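Local coordinates for putative DNA ligase-like protein Rv0938/MT0965 (Mycobacterium tuberculosis, PDB 2IRU), which probably works with Ku to repair DNA double-strand breaks by non-homologous end joining, this chain being the polymerase domain of a multifunctional LigD enzyme, at residues A[54-59]-A[64-69]; A[20-25]-A[109-114]; A[154-159]-A[180-185]; A[160-165]-A[203-208]; A[48-53]-A[133-138]. One frame throughout, in Å; residues are numbered along the deposited sequence.

Interaction 1: A[54-59]-A[64-69]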
# COMPACT_ATOMS: atom_id res chain seq x y z
N ARG A 54 10.90 -1.37 -1.63
CA ARG A 54 10.75 -1.19 -3.10
C ARG A 54 10.61 -2.54 -3.79
O ARG A 54 11.22 -3.50 -3.35
CB ARG A 54 11.98 -0.46 -3.70
CG ARG A 54 12.10 1.04 -3.33
CD ARG A 54 12.61 1.26 -1.92
NE ARG A 54 14.04 0.94 -1.89
CZ ARG A 54 14.72 0.44 -0.85
NH1 ARG A 54 14.13 0.22 0.33
NH2 ARG A 54 16.04 0.23 -1.01
N LYS A 55 9.83 -2.61 -4.87
CA LYS A 55 10.01 -3.72 -5.78
C LYS A 55 10.40 -3.09 -7.13
O LYS A 55 9.69 -2.19 -7.64
CB LYS A 55 8.80 -4.65 -5.85
CG LYS A 55 9.23 -5.98 -6.57
CD LYS A 55 8.20 -7.10 -6.43
CE LYS A 55 8.68 -8.31 -7.25
NZ LYS A 55 7.61 -9.39 -7.23
N ARG A 56 11.55 -3.53 -7.66
CA ARG A 56 12.13 -2.93 -8.84
C ARG A 56 12.09 -3.84 -10.03
O ARG A 56 12.38 -5.04 -9.91
CB ARG A 56 13.61 -2.51 -8.60
CG ARG A 56 13.71 -1.42 -7.53
CD ARG A 56 15.14 -1.06 -7.11
NE ARG A 56 15.93 -0.54 -8.24
CZ ARG A 56 17.25 -0.42 -8.22
NH1 ARG A 56 17.97 -0.78 -7.13
NH2 ARG A 56 17.87 0.09 -9.28
N TRP A 57 11.77 -3.26 -11.18
CA TRP A 57 11.86 -3.93 -12.48
C TRP A 57 12.81 -3.13 -13.42
O TRP A 57 12.33 -2.38 -14.27
CB TRP A 57 10.46 -3.99 -13.12
CG TRP A 57 9.52 -5.01 -12.54
CD1 TRP A 57 9.21 -6.24 -13.10
CD2 TRP A 57 8.71 -4.91 -11.35
NE1 TRP A 57 8.29 -6.91 -12.32
CE2 TRP A 57 7.97 -6.12 -11.24
CE3 TRP A 57 8.56 -3.93 -10.35
CZ2 TRP A 57 7.07 -6.37 -10.19
CZ3 TRP A 57 7.67 -4.17 -9.31
CH2 TRP A 57 6.94 -5.39 -9.23
N PRO A 58 14.16 -3.28 -13.28
CA PRO A 58 15.14 -2.45 -14.03
C PRO A 58 14.88 -2.46 -15.54
O PRO A 58 15.11 -1.44 -16.19
CB PRO A 58 16.51 -3.12 -13.74
CG PRO A 58 16.32 -3.77 -12.40
CD PRO A 58 14.83 -4.25 -12.38
N ASN A 59 14.38 -3.56 -16.10
CA ASN A 59 14.09 -3.56 -17.55
C ASN A 59 12.59 -3.82 -17.85
O ASN A 59 12.22 -4.23 -18.97
CB ASN A 59 14.99 -4.50 -18.35
CG ASN A 59 16.33 -3.87 -18.70
OD1 ASN A 59 16.41 -2.64 -18.94
ND2 ASN A 59 17.38 -4.67 -18.68
N PRO A 64 13.19 -9.81 -15.20
CA PRO A 64 13.21 -10.15 -13.76
C PRO A 64 13.12 -8.93 -12.82
O PRO A 64 13.63 -7.84 -13.14
CB PRO A 64 14.55 -10.91 -13.60
CG PRO A 64 14.80 -11.47 -15.00
CD PRO A 64 14.34 -10.39 -15.93
N ALA A 65 12.48 -9.13 -11.66
CA ALA A 65 12.28 -8.08 -10.63
C ALA A 65 12.86 -8.54 -9.29
O ALA A 65 13.16 -9.75 -9.10
CB ALA A 65 10.79 -7.74 -10.45
N PHE A 66 13.04 -7.58 -8.39
CA PHE A 66 13.48 -7.91 -7.04
C PHE A 66 12.93 -6.93 -5.99
O PHE A 66 12.78 -5.74 -6.29
CB PHE A 66 15.02 -7.93 -6.97
CG PHE A 66 15.69 -6.64 -7.36
CD1 PHE A 66 16.11 -6.41 -8.69
CD2 PHE A 66 15.96 -5.65 -6.39
CE1 PHE A 66 16.74 -5.22 -9.06
CE2 PHE A 66 16.62 -4.45 -6.76
CZ PHE A 66 17.00 -4.24 -8.11
N PHE A 67 12.60 -7.45 -4.81
CA PHE A 67 12.37 -6.59 -3.65
C PHE A 67 13.69 -6.04 -3.12
O PHE A 67 14.74 -6.73 -3.16
CB PHE A 67 11.71 -7.34 -2.50
CG PHE A 67 10.22 -7.46 -2.62
CD1 PHE A 67 9.40 -6.34 -2.41
CD2 PHE A 67 9.64 -8.71 -2.84
CE1 PHE A 67 7.99 -6.46 -2.50
CE2 PHE A 67 8.25 -8.84 -2.92
CZ PHE A 67 7.42 -7.72 -2.73
N GLU A 68 13.65 -4.84 -2.55
CA GLU A 68 14.82 -4.26 -1.93
C GLU A 68 14.34 -3.56 -0.66
O GLU A 68 13.32 -2.87 -0.71
CB GLU A 68 15.52 -3.27 -2.88
CG GLU A 68 16.94 -2.95 -2.43
CD GLU A 68 17.72 -2.09 -3.42
OE1 GLU A 68 17.11 -1.66 -4.45
OE2 GLU A 68 18.94 -1.84 -3.12
N LYS A 69 15.03 -3.81 0.44
CA LYS A 69 14.63 -3.24 1.73
C LYS A 69 15.72 -2.30 2.23
O LYS A 69 15.53 -1.08 2.29
CB LYS A 69 14.33 -4.35 2.75
CG LYS A 69 13.09 -5.11 2.36
CD LYS A 69 12.84 -6.31 3.29
CE LYS A 69 11.50 -6.97 2.93
NZ LYS A 69 10.33 -6.06 3.23
O HOH W 1 18.69 0.80 -2.22
O HOH W 2 15.76 0.87 -4.16
O HOH W 3 12.90 -5.76 -14.93
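Arg54 and Glu68 exchange two backbone hydrogen bonds, as do Arg56 and Phe66, while the non-hydrogen-bonded pair between them, Lys55 and Phe67, has its CA atoms 4.3 Å apart. This is a beta hairpin of strands 53-56 and 66-68, the latter outermost in a four-stranded antiparallel sheet; residues 56-58 and 66-70, at the end of the first strand and along the second, probably contact target DNA. On one face, Lys55, which probably binds the polymerase substrate, lays CD over the middle of the Phe67 ring, 3.8 Å from the ring centroid in a CH-pi contact. Its CG is anti to the backbone N (chi1 -166°) and the chain beyond is extended, which carries CE on to Ala65 CB. That methyl group also rests on the five-membered ring of Trp57. The opposite face carries Arg54, Arg56, Phe66 and Glu68. Arg56 sets CB over the Phe66 ring and bends at chi3 (61°), bringing NH1 2.9 Å from Glu68 OE1 in a salt bridge; the carboxylate is met on its syn side, with the two planes nearly coplanar. Water 2 links the same OE1 to Arg54 NE. Arg54 folds back at chi2 and chi3, and its guanidinium is also held by Ala52 and Gln70. Glu68 O lies over one guanidinium face, while Arg54 NH1 gives an almost straight bond (170°) to Lys69 O, 2.7 Å away and close to the guanidinium plane.

Interaction 2: A[20-25]-A[109-114]; sequences VLYPAT and AALEVH
Leu21 and Leu111 share similar torsions, CG opposite the carbonyl carbon (chi1 -60° and -56°) and an extended second torsion. In Leu21 the latter sends CD1 toward Leu111; in Leu111 it carries CD1 to Tyr22 and leaves CD2 for Leu21, with Leu21 CD1 and Leu111 CD2 3.8 Å apart. The two side chains meet at an angle, with Ala109 CB loosely beside Leu21 CD1 at 4.4 Å. Tyr22 arrives from the opposite direction: Leu111 CD1 stands 3.5 Å from Tyr22 OH and 3.9 Å from Tyr22 CZ. Ala109 closes the preceding helix in a Schellman motif, Ala110 centres an inverse gamma turn, and Leu111 and Glu112 form a classic beta bulge opposite Lys55 as strand 112-115 begins. The buried apolar cluster ties the corner at Leu21 to this helix-to-strand passage. Tyr22 OH is hydrogen-bonded to Arg247 O. Farther along, His114, probably substrate-binding, directs NE2 to Glu112 OE1 at 2.8 Å, on the anti side and about 30° out of the carboxylate plane, while Glu112 OE2 forms a salt bridge with Arg247.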
# COMPACT_ATOMS: atom_id res chain seq x y z
N VAL A 20 10.84 1.62 -22.24
CA VAL A 20 9.52 1.07 -21.95
C VAL A 20 9.59 0.10 -20.78
O VAL A 20 10.37 -0.90 -20.82
CB VAL A 20 8.88 0.38 -23.19
CG1 VAL A 20 7.64 -0.35 -22.79
CG2 VAL A 20 8.55 1.44 -24.28
N LEU A 21 8.78 0.38 -19.76
CA LEU A 21 8.71 -0.53 -18.60
C LEU A 21 7.48 -1.46 -18.60
O LEU A 21 7.47 -2.47 -17.89
CB LEU A 21 8.80 0.26 -17.30
CG LEU A 21 10.07 1.11 -17.08
CD1 LEU A 21 9.97 1.80 -15.73
CD2 LEU A 21 11.30 0.27 -17.08
N TYR A 22 6.47 -1.10 -19.40
CA TYR A 22 5.28 -1.96 -19.59
C TYR A 22 5.08 -2.23 -21.11
O TYR A 22 4.42 -1.44 -21.79
CB TYR A 22 4.04 -1.22 -19.06
CG TYR A 22 4.01 -1.03 -17.56
CD1 TYR A 22 3.31 -1.93 -16.75
CD2 TYR A 22 4.68 0.06 -16.95
CE1 TYR A 22 3.24 -1.76 -15.34
CE2 TYR A 22 4.61 0.27 -15.56
CZ TYR A 22 3.92 -0.66 -14.77
OH TYR A 22 3.88 -0.44 -13.42
N PRO A 23 5.65 -3.33 -21.63
CA PRO A 23 5.58 -3.55 -23.09
C PRO A 23 4.15 -3.61 -23.64
O PRO A 23 3.92 -3.24 -24.81
CB PRO A 23 6.28 -4.90 -23.31
CG PRO A 23 7.24 -5.05 -22.13
CD PRO A 23 6.49 -4.33 -20.94
N ALA A 24 3.19 -4.07 -22.83
CA ALA A 24 1.79 -4.24 -23.32
C ALA A 24 1.16 -2.90 -23.71
O ALA A 24 0.28 -2.84 -24.59
CB ALA A 24 0.95 -4.90 -22.27
N THR A 25 1.61 -1.84 -23.02
CA THR A 25 0.98 -0.51 -23.15
C THR A 25 1.99 0.56 -23.65
O THR A 25 1.54 1.65 -24.04
CB THR A 25 0.39 -0.07 -21.79
OG1 THR A 25 1.43 -0.14 -20.79
CG2 THR A 25 -0.82 -0.94 -21.39
N ALA A 109 13.24 2.60 -11.15
CA ALA A 109 12.29 1.59 -11.70
C ALA A 109 11.65 0.79 -10.54
O ALA A 109 11.26 -0.38 -10.68
CB ALA A 109 12.99 0.65 -12.72
N ALA A 110 11.55 1.45 -9.38
CA ALA A 110 10.82 0.85 -8.22
C ALA A 110 9.33 1.12 -8.50
O ALA A 110 8.73 2.10 -7.97
CB ALA A 110 11.29 1.46 -6.88
N LEU A 111 8.74 0.28 -9.36
CA LEU A 111 7.33 0.48 -9.73
C LEU A 111 6.48 0.44 -8.49
O LEU A 111 5.50 1.19 -8.37
CB LEU A 111 6.86 -0.60 -10.75
CG LEU A 111 7.73 -0.66 -12.01
CD1 LEU A 111 7.15 -1.74 -12.96
CD2 LEU A 111 7.86 0.75 -12.69
N GLU A 112 6.85 -0.44 -7.57
CA GLU A 112 6.06 -0.64 -6.33
C GLU A 112 6.74 -0.09 -5.09
O GLU A 112 7.95 -0.30 -4.87
CB GLU A 112 5.77 -2.12 -6.13
CG GLU A 112 4.86 -2.66 -7.25
CD GLU A 112 4.33 -4.06 -7.00
OE1 GLU A 112 4.77 -4.72 -6.04
OE2 GLU A 112 3.50 -4.54 -7.83
N VAL A 113 5.94 0.64 -4.31
CA VAL A 113 6.33 1.05 -2.94
C VAL A 113 5.42 0.32 -1.94
O VAL A 113 4.20 0.38 -2.09
CB VAL A 113 6.20 2.58 -2.77
CG1 VAL A 113 6.56 3.04 -1.34
CG2 VAL A 113 7.05 3.27 -3.83
N HIS A 114 6.01 -0.37 -0.97
CA HIS A 114 5.27 -1.11 0.05
C HIS A 114 5.63 -0.54 1.41
O HIS A 114 6.81 -0.23 1.65
CB HIS A 114 5.68 -2.58 0.03
CG HIS A 114 5.35 -3.29 -1.25
ND1 HIS A 114 4.46 -4.35 -1.31
CD2 HIS A 114 5.82 -3.12 -2.52
CE1 HIS A 114 4.39 -4.79 -2.56
NE2 HIS A 114 5.22 -4.08 -3.31

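Interaction 3: A[154-159]-A[180-185]; sequences EVARAV and LHLYTP
Leu182 leaves its strand with CB directed toward helix 149-164, and its CG stands opposite the carbonyl carbon (chi1 -59°), which turns the fork of the side chain against Ala156 and Val159. From CG, the CD1 branch does most of the touching. Leu182 CD1 lies 3.6 Å from Val159 CB and 3.7 Å from Val159 CG1, the valine and leucine side chains meeting at a slant, and it also approaches the helix backbone, 3.7 Å from Ala156 O. Leu182 CD2 comes to 4.2 Å from Ala156 CB. That small methyl group therefore has both leucine tips within van der Waals range, and two residues back along the strand Leu180 adds a third: its CD2 reaches Ala156 CB at 3.6 Å. The side-chain contacts are all between carbon atoms, and the short segment axes, 10.1 Å apart at an angle of 12°, give the classic layering of a helix running almost parallel to the strand beneath it. Leu180 and His181 probably belong to the substrate site. Strand 180-186 lies between strands 129-143 and 171-174, and Ala156 also touches Leu141 of the former. Trp260, from helix 260-263, packs on both Ala156 and Leu182, closing the group from another helix.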
# COMPACT_ATOMS: atom_id res chain seq x y z
N GLU A 154 -19.94 -6.70 -0.80
CA GLU A 154 -20.75 -6.98 0.37
C GLU A 154 -19.84 -7.31 1.54
O GLU A 154 -20.08 -6.83 2.66
CB GLU A 154 -21.73 -8.12 0.14
CG GLU A 154 -22.46 -8.52 1.43
CD GLU A 154 -23.47 -9.66 1.26
OE1 GLU A 154 -23.58 -10.23 0.15
OE2 GLU A 154 -24.14 -9.98 2.26
N VAL A 155 -18.80 -8.12 1.29
CA VAL A 155 -17.86 -8.46 2.36
C VAL A 155 -17.13 -7.18 2.83
O VAL A 155 -17.01 -6.96 4.04
CB VAL A 155 -16.88 -9.60 1.97
CG1 VAL A 155 -15.80 -9.82 3.06
CG2 VAL A 155 -17.67 -10.92 1.71
N ALA A 156 -16.68 -6.33 1.91
CA ALA A 156 -16.06 -5.06 2.33
C ALA A 156 -16.97 -4.19 3.21
O ALA A 156 -16.52 -3.65 4.25
CB ALA A 156 -15.53 -4.26 1.13
N ARG A 157 -18.23 -4.06 2.78
CA ARG A 157 -19.22 -3.26 3.51
C ARG A 157 -19.46 -3.86 4.89
O ARG A 157 -19.68 -3.14 5.87
CB ARG A 157 -20.51 -3.09 2.71
CG ARG A 157 -20.38 -2.16 1.48
CD ARG A 157 -21.74 -1.88 0.83
NE ARG A 157 -22.45 -3.11 0.52
CZ ARG A 157 -22.41 -3.74 -0.65
NH1 ARG A 157 -21.69 -3.26 -1.66
NH2 ARG A 157 -23.13 -4.86 -0.82
N ALA A 158 -19.39 -5.19 4.98
CA ALA A 158 -19.53 -5.88 6.26
C ALA A 158 -18.36 -5.62 7.21
O ALA A 158 -18.56 -5.44 8.43
CB ALA A 158 -19.75 -7.37 6.03
N VAL A 159 -17.14 -5.60 6.67
CA VAL A 159 -15.98 -5.21 7.46
C VAL A 159 -16.17 -3.78 7.96
O VAL A 159 -16.01 -3.49 9.15
CB VAL A 159 -14.66 -5.32 6.65
CG1 VAL A 159 -13.49 -4.85 7.51
CG2 VAL A 159 -14.46 -6.76 6.16
N LEU A 180 -8.71 -6.28 -2.74
CA LEU A 180 -9.27 -5.02 -2.30
C LEU A 180 -8.68 -4.81 -0.90
O LEU A 180 -8.82 -5.71 -0.06
CB LEU A 180 -10.80 -5.16 -2.22
CG LEU A 180 -11.59 -4.00 -1.63
CD1 LEU A 180 -11.35 -2.74 -2.44
CD2 LEU A 180 -13.08 -4.34 -1.57
N HIS A 181 -7.99 -3.69 -0.65
CA HIS A 181 -7.50 -3.38 0.68
C HIS A 181 -8.44 -2.39 1.36
O HIS A 181 -9.00 -1.53 0.68
CB HIS A 181 -6.09 -2.77 0.67
CG HIS A 181 -5.02 -3.74 0.28
ND1 HIS A 181 -4.47 -4.64 1.17
CD2 HIS A 181 -4.36 -3.91 -0.89
CE1 HIS A 181 -3.54 -5.35 0.55
NE2 HIS A 181 -3.48 -4.95 -0.71
N LEU A 182 -8.61 -2.54 2.67
CA LEU A 182 -9.43 -1.62 3.46
C LEU A 182 -8.51 -1.07 4.56
O LEU A 182 -7.84 -1.86 5.22
CB LEU A 182 -10.62 -2.32 4.16
CG LEU A 182 -11.63 -3.03 3.25
CD1 LEU A 182 -12.81 -3.57 4.09
CD2 LEU A 182 -12.16 -2.07 2.20
N TYR A 183 -8.45 0.25 4.69
CA TYR A 183 -7.66 0.89 5.74
C TYR A 183 -8.58 1.60 6.74
O TYR A 183 -9.60 2.18 6.36
CB TYR A 183 -6.75 1.95 5.14
CG TYR A 183 -5.62 1.40 4.29
CD1 TYR A 183 -4.39 1.06 4.88
CD2 TYR A 183 -5.77 1.21 2.91
CE1 TYR A 183 -3.34 0.55 4.12
CE2 TYR A 183 -4.69 0.69 2.11
CZ TYR A 183 -3.47 0.38 2.74
OH TYR A 183 -2.42 -0.14 2.02
N THR A 184 -8.20 1.56 8.00
CA THR A 184 -8.96 2.21 9.06
C THR A 184 -7.98 2.94 10.01
O THR A 184 -7.13 2.30 10.64
CB THR A 184 -9.79 1.21 9.84
OG1 THR A 184 -10.66 0.51 8.93
CG2 THR A 184 -10.58 1.98 10.90
N PRO A 185 -8.09 4.27 10.12
CA PRO A 185 -7.17 4.91 11.07
C PRO A 185 -7.61 4.63 12.52
O PRO A 185 -8.82 4.59 12.83
CB PRO A 185 -7.28 6.39 10.73
CG PRO A 185 -8.65 6.54 10.14
CD PRO A 185 -9.00 5.23 9.48

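Interaction 4: A[160-165]-A[203-208]; sequences RDLLAD and AQRLEQ
Helix-to-helix packing on the outer layer of the polymerase domain brings Leu162, near the end of helix 149-164, against Arg205 and Leu206 of helix 192-209. Leu162 points toward the second helix and divides its two methyl groups between these neighbours. Leu162 CD1 goes to Leu206 CD1 at 3.9 Å, an apolar meeting of two branches whose side chains lie askew to each other, and this pair carries the contact. Leu162 CD2 faces the aliphatic part of Arg205, but its exact placing there is doubtful, since the modelled approach to Arg205 CD is closer than carbon atoms allow; the two side chains run past one another in opposite senses. Arg205 starts with CG on the far side from its backbone N (chi1 -179°) and bends at chi3 (-50°). Both helices belong to the primase-polymerase domain, and the pair meets beside the large mixed sheet: Leu206 also packs on Val155, Ala158 and Val159 of the first helix and on Val214 of strand 214-215, while Leu162 touches Val202 a turn earlier in the second. The neighbouring Arg160 has Trp260 as a cation-pi partner.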
# COMPACT_ATOMS: atom_id res chain seq x y z
N ARG A 160 -16.52 -2.89 7.02
CA ARG A 160 -16.79 -1.49 7.32
C ARG A 160 -17.81 -1.36 8.46
O ARG A 160 -17.65 -0.53 9.35
CB ARG A 160 -17.33 -0.74 6.10
CG ARG A 160 -17.59 0.73 6.36
CD ARG A 160 -18.55 1.33 5.36
NE ARG A 160 -19.83 0.60 5.32
CZ ARG A 160 -20.72 0.71 4.35
NH1 ARG A 160 -20.52 1.55 3.34
NH2 ARG A 160 -21.83 -0.01 4.38
N ASP A 161 -18.85 -2.18 8.42
CA ASP A 161 -19.94 -2.05 9.39
C ASP A 161 -19.49 -2.49 10.79
O ASP A 161 -19.81 -1.82 11.79
CB ASP A 161 -21.16 -2.81 8.90
CG ASP A 161 -21.85 -2.13 7.71
OD1 ASP A 161 -21.51 -0.97 7.37
OD2 ASP A 161 -22.75 -2.76 7.11
N LEU A 162 -18.71 -3.57 10.85
CA LEU A 162 -18.14 -4.02 12.14
C LEU A 162 -17.22 -2.96 12.74
O LEU A 162 -17.24 -2.68 13.94
CB LEU A 162 -17.39 -5.35 11.98
CG LEU A 162 -18.04 -6.74 11.91
CD1 LEU A 162 -18.47 -7.14 10.56
CD2 LEU A 162 -17.04 -7.76 12.43
N LEU A 163 -16.38 -2.36 11.89
CA LEU A 163 -15.48 -1.32 12.37
C LEU A 163 -16.26 -0.09 12.85
O LEU A 163 -15.89 0.53 13.85
CB LEU A 163 -14.46 -0.97 11.28
CG LEU A 163 -13.49 -2.13 10.97
CD1 LEU A 163 -12.68 -1.83 9.69
CD2 LEU A 163 -12.56 -2.47 12.15
N ALA A 164 -17.36 0.22 12.17
CA ALA A 164 -18.19 1.39 12.48
C ALA A 164 -18.79 1.29 13.88
O ALA A 164 -19.02 2.32 14.54
CB ALA A 164 -19.30 1.55 11.44
N ASP A 165 -19.03 0.06 14.32
CA ASP A 165 -19.55 -0.23 15.65
C ASP A 165 -18.61 0.21 16.78
O ASP A 165 -19.06 0.49 17.91
CB ASP A 165 -19.86 -1.72 15.76
CG ASP A 165 -21.02 -2.15 14.86
OD1 ASP A 165 -21.75 -1.27 14.37
OD2 ASP A 165 -21.18 -3.37 14.63
N ALA A 203 -12.03 -10.11 11.57
CA ALA A 203 -12.10 -11.16 10.53
C ALA A 203 -12.84 -12.41 11.01
O ALA A 203 -13.72 -12.93 10.31
CB ALA A 203 -10.71 -11.54 10.09
N GLN A 204 -12.48 -12.90 12.19
CA GLN A 204 -13.15 -14.08 12.75
C GLN A 204 -14.62 -13.81 13.04
O GLN A 204 -15.47 -14.68 12.84
CB GLN A 204 -12.42 -14.59 13.99
CG GLN A 204 -11.06 -15.15 13.63
CD GLN A 204 -10.26 -15.63 14.82
OE1 GLN A 204 -10.48 -15.20 15.95
NE2 GLN A 204 -9.32 -16.53 14.57
N ARG A 205 -14.94 -12.59 13.47
CA ARG A 205 -16.34 -12.22 13.71
C ARG A 205 -17.14 -12.21 12.42
O ARG A 205 -18.30 -12.69 12.38
CB ARG A 205 -16.44 -10.86 14.42
CG ARG A 205 -17.84 -10.34 14.77
CD ARG A 205 -17.75 -8.88 15.32
NE ARG A 205 -16.74 -8.71 16.39
CZ ARG A 205 -16.04 -7.60 16.61
NH1 ARG A 205 -16.18 -6.52 15.84
NH2 ARG A 205 -15.16 -7.56 17.60
N LEU A 206 -16.52 -11.71 11.36
CA LEU A 206 -17.16 -11.71 10.05
C LEU A 206 -17.35 -13.13 9.53
O LEU A 206 -18.42 -13.47 9.01
CB LEU A 206 -16.40 -10.85 9.03
CG LEU A 206 -17.16 -10.61 7.72
CD1 LEU A 206 -18.59 -10.06 7.94
CD2 LEU A 206 -16.36 -9.66 6.85
N GLU A 207 -16.33 -13.95 9.72
CA GLU A 207 -16.39 -15.37 9.36
C GLU A 207 -17.53 -16.10 10.08
O GLU A 207 -18.26 -16.90 9.48
CB GLU A 207 -15.05 -16.03 9.65
CG GLU A 207 -15.00 -17.54 9.44
CD GLU A 207 -13.55 -18.02 9.50
OE1 GLU A 207 -12.89 -17.74 10.52
OE2 GLU A 207 -13.07 -18.64 8.54
N GLN A 208 -17.71 -15.79 11.36
CA GLN A 208 -18.83 -16.34 12.14
C GLN A 208 -20.19 -15.93 11.55
O GLN A 208 -21.15 -16.74 11.50
CB GLN A 208 -18.68 -15.85 13.58
CG GLN A 208 -19.65 -16.35 14.57
CD GLN A 208 -19.29 -15.90 15.98
OE1 GLN A 208 -18.19 -15.36 16.20
NE2 GLN A 208 -20.20 -16.10 16.92

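Interaction 5: A[48-53]-A[133-138]; sequences AGRPAT and PATRLV
Arg50 meets strand 129-143 through two different parts of its guanidinium, an edge and a face. At the edge, Arg50 NH2 donates to Thr135 OG1 over 2.9 Å in a nearly straight bond (172°), the hydroxyl lying almost in the guanidinium plane. Over one face lies the guanidinium of Arg136, the centres 3.6 Å apart and the planes inclined by 22°, an offset stack of two like groups. Arg136 NH1 sits 3.5 Å from both NE and NH2 of Arg50, donors facing donors. Both chains are extended from CG to NE; Arg136 begins with CG between its backbone N and carbonyl carbon (chi1 65°), and the two arginines approach along oblique lines to bring their ends together. The next shell supplies acceptors. Asp291 forms salt bridges with both arginines, OD1 to Arg50 NH2 and OD2 to Arg136 NH1, while His46 O accepts from Arg136 NH1, Pro116 O from Arg50 NH1, and Gln117 OE1 from Arg136 NE. The contact thereby joins the loop between helix 29-47 and strand 53-56 to the long strand at its corner, Arg136, near the centre of the chain. Stacked guanidinium groups that share one carboxylate and are hydrogen-bonded to backbone carbonyls can lie this close while buried, since the aspartate probably offsets much of their mutual charge.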
# COMPACT_ATOMS: atom_id res chain seq x y z
N ALA A 48 4.58 8.72 4.62
CA ALA A 48 5.42 9.48 5.59
C ALA A 48 5.67 8.66 6.85
O ALA A 48 4.76 8.02 7.41
CB ALA A 48 4.72 10.79 5.97
N GLY A 49 6.91 8.73 7.34
CA GLY A 49 7.26 8.09 8.60
C GLY A 49 7.38 6.57 8.53
O GLY A 49 7.66 5.93 9.55
N ARG A 50 7.17 5.99 7.34
CA ARG A 50 7.16 4.52 7.22
C ARG A 50 8.40 4.02 6.46
O ARG A 50 8.82 4.69 5.50
CB ARG A 50 5.92 4.07 6.46
CG ARG A 50 4.67 4.56 7.18
CD ARG A 50 3.34 4.11 6.50
NE ARG A 50 2.31 4.96 7.08
CZ ARG A 50 1.65 4.71 8.22
NH1 ARG A 50 1.80 3.54 8.87
NH2 ARG A 50 0.80 5.61 8.68
N PRO A 51 8.95 2.84 6.85
CA PRO A 51 10.03 2.25 6.06
C PRO A 51 9.47 1.83 4.70
O PRO A 51 8.48 1.11 4.65
CB PRO A 51 10.45 1.01 6.86
CG PRO A 51 9.16 0.61 7.69
CD PRO A 51 8.50 1.96 7.96
N ALA A 52 10.13 2.28 3.63
CA ALA A 52 9.65 1.99 2.26
C ALA A 52 10.39 0.79 1.67
O ALA A 52 11.60 0.90 1.38
CB ALA A 52 9.83 3.20 1.35
N THR A 53 9.65 -0.31 1.50
CA THR A 53 10.14 -1.46 0.69
C THR A 53 9.89 -1.18 -0.78
O THR A 53 8.79 -0.78 -1.13
CB THR A 53 9.47 -2.77 1.16
OG1 THR A 53 9.94 -3.07 2.47
CG2 THR A 53 9.82 -3.94 0.23
N PRO A 133 3.95 2.67 17.31
CA PRO A 133 2.68 1.96 17.22
C PRO A 133 2.07 1.93 15.81
O PRO A 133 2.45 2.71 14.91
CB PRO A 133 1.77 2.78 18.16
CG PRO A 133 2.71 3.51 19.04
CD PRO A 133 3.83 3.88 18.12
N ALA A 134 1.14 1.00 15.61
CA ALA A 134 0.33 1.02 14.42
C ALA A 134 -0.53 2.28 14.44
O ALA A 134 -1.09 2.65 15.49
CB ALA A 134 -0.54 -0.24 14.34
N THR A 135 -0.64 2.96 13.29
CA THR A 135 -1.47 4.16 13.19
C THR A 135 -2.82 3.86 12.54
O THR A 135 -3.76 4.65 12.66
CB THR A 135 -0.79 5.27 12.37
OG1 THR A 135 -0.71 4.89 11.01
CG2 THR A 135 0.62 5.64 12.95
N ARG A 136 -2.90 2.73 11.85
CA ARG A 136 -4.11 2.33 11.09
C ARG A 136 -4.11 0.83 10.98
O ARG A 136 -3.06 0.19 11.15
CB ARG A 136 -4.05 2.96 9.69
CG ARG A 136 -2.91 2.47 8.81
CD ARG A 136 -2.65 3.42 7.63
NE ARG A 136 -1.66 2.82 6.73
CZ ARG A 136 -0.88 3.48 5.87
NH1 ARG A 136 -0.92 4.82 5.79
NH2 ARG A 136 -0.03 2.79 5.11
N LEU A 137 -5.29 0.24 10.73
CA LEU A 137 -5.39 -1.17 10.35
C LEU A 137 -5.48 -1.33 8.83
O LEU A 137 -6.02 -0.47 8.12
CB LEU A 137 -6.63 -1.85 10.97
CG LEU A 137 -6.91 -1.77 12.48
CD1 LEU A 137 -8.23 -2.50 12.80
CD2 LEU A 137 -5.76 -2.37 13.25
N VAL A 138 -4.98 -2.45 8.33
CA VAL A 138 -5.25 -2.80 6.94
C VAL A 138 -5.83 -4.20 6.89
O VAL A 138 -5.41 -5.11 7.65
CB VAL A 138 -3.99 -2.72 6.04
CG1 VAL A 138 -3.01 -3.80 6.39
CG2 VAL A 138 -4.38 -2.80 4.56

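In the fold
Interaction 1 is a surface contact on an edge hairpin, and its polar side-chain bonds and waters contrast with the buried, apolar interactions 2 and 3. Interactions 1 and 2 meet in one sheet, where strands 53-56 and 112-115 are neighbours, and Thr53 carries the 48-53 segment of interaction 5 into contact with both. On the other side of the chain's centre, interactions 3 and 4 share helix 149-164: one of its faces packs on the sheet, while its later turns meet helix 192-209 in a partly buried, mostly apolar leucine contact. Interaction 5, buried yet charged, reaches interaction 3 through the pairing of strands 129-143 and 180-186, and so connects the elements of interactions 1 and 2 with it.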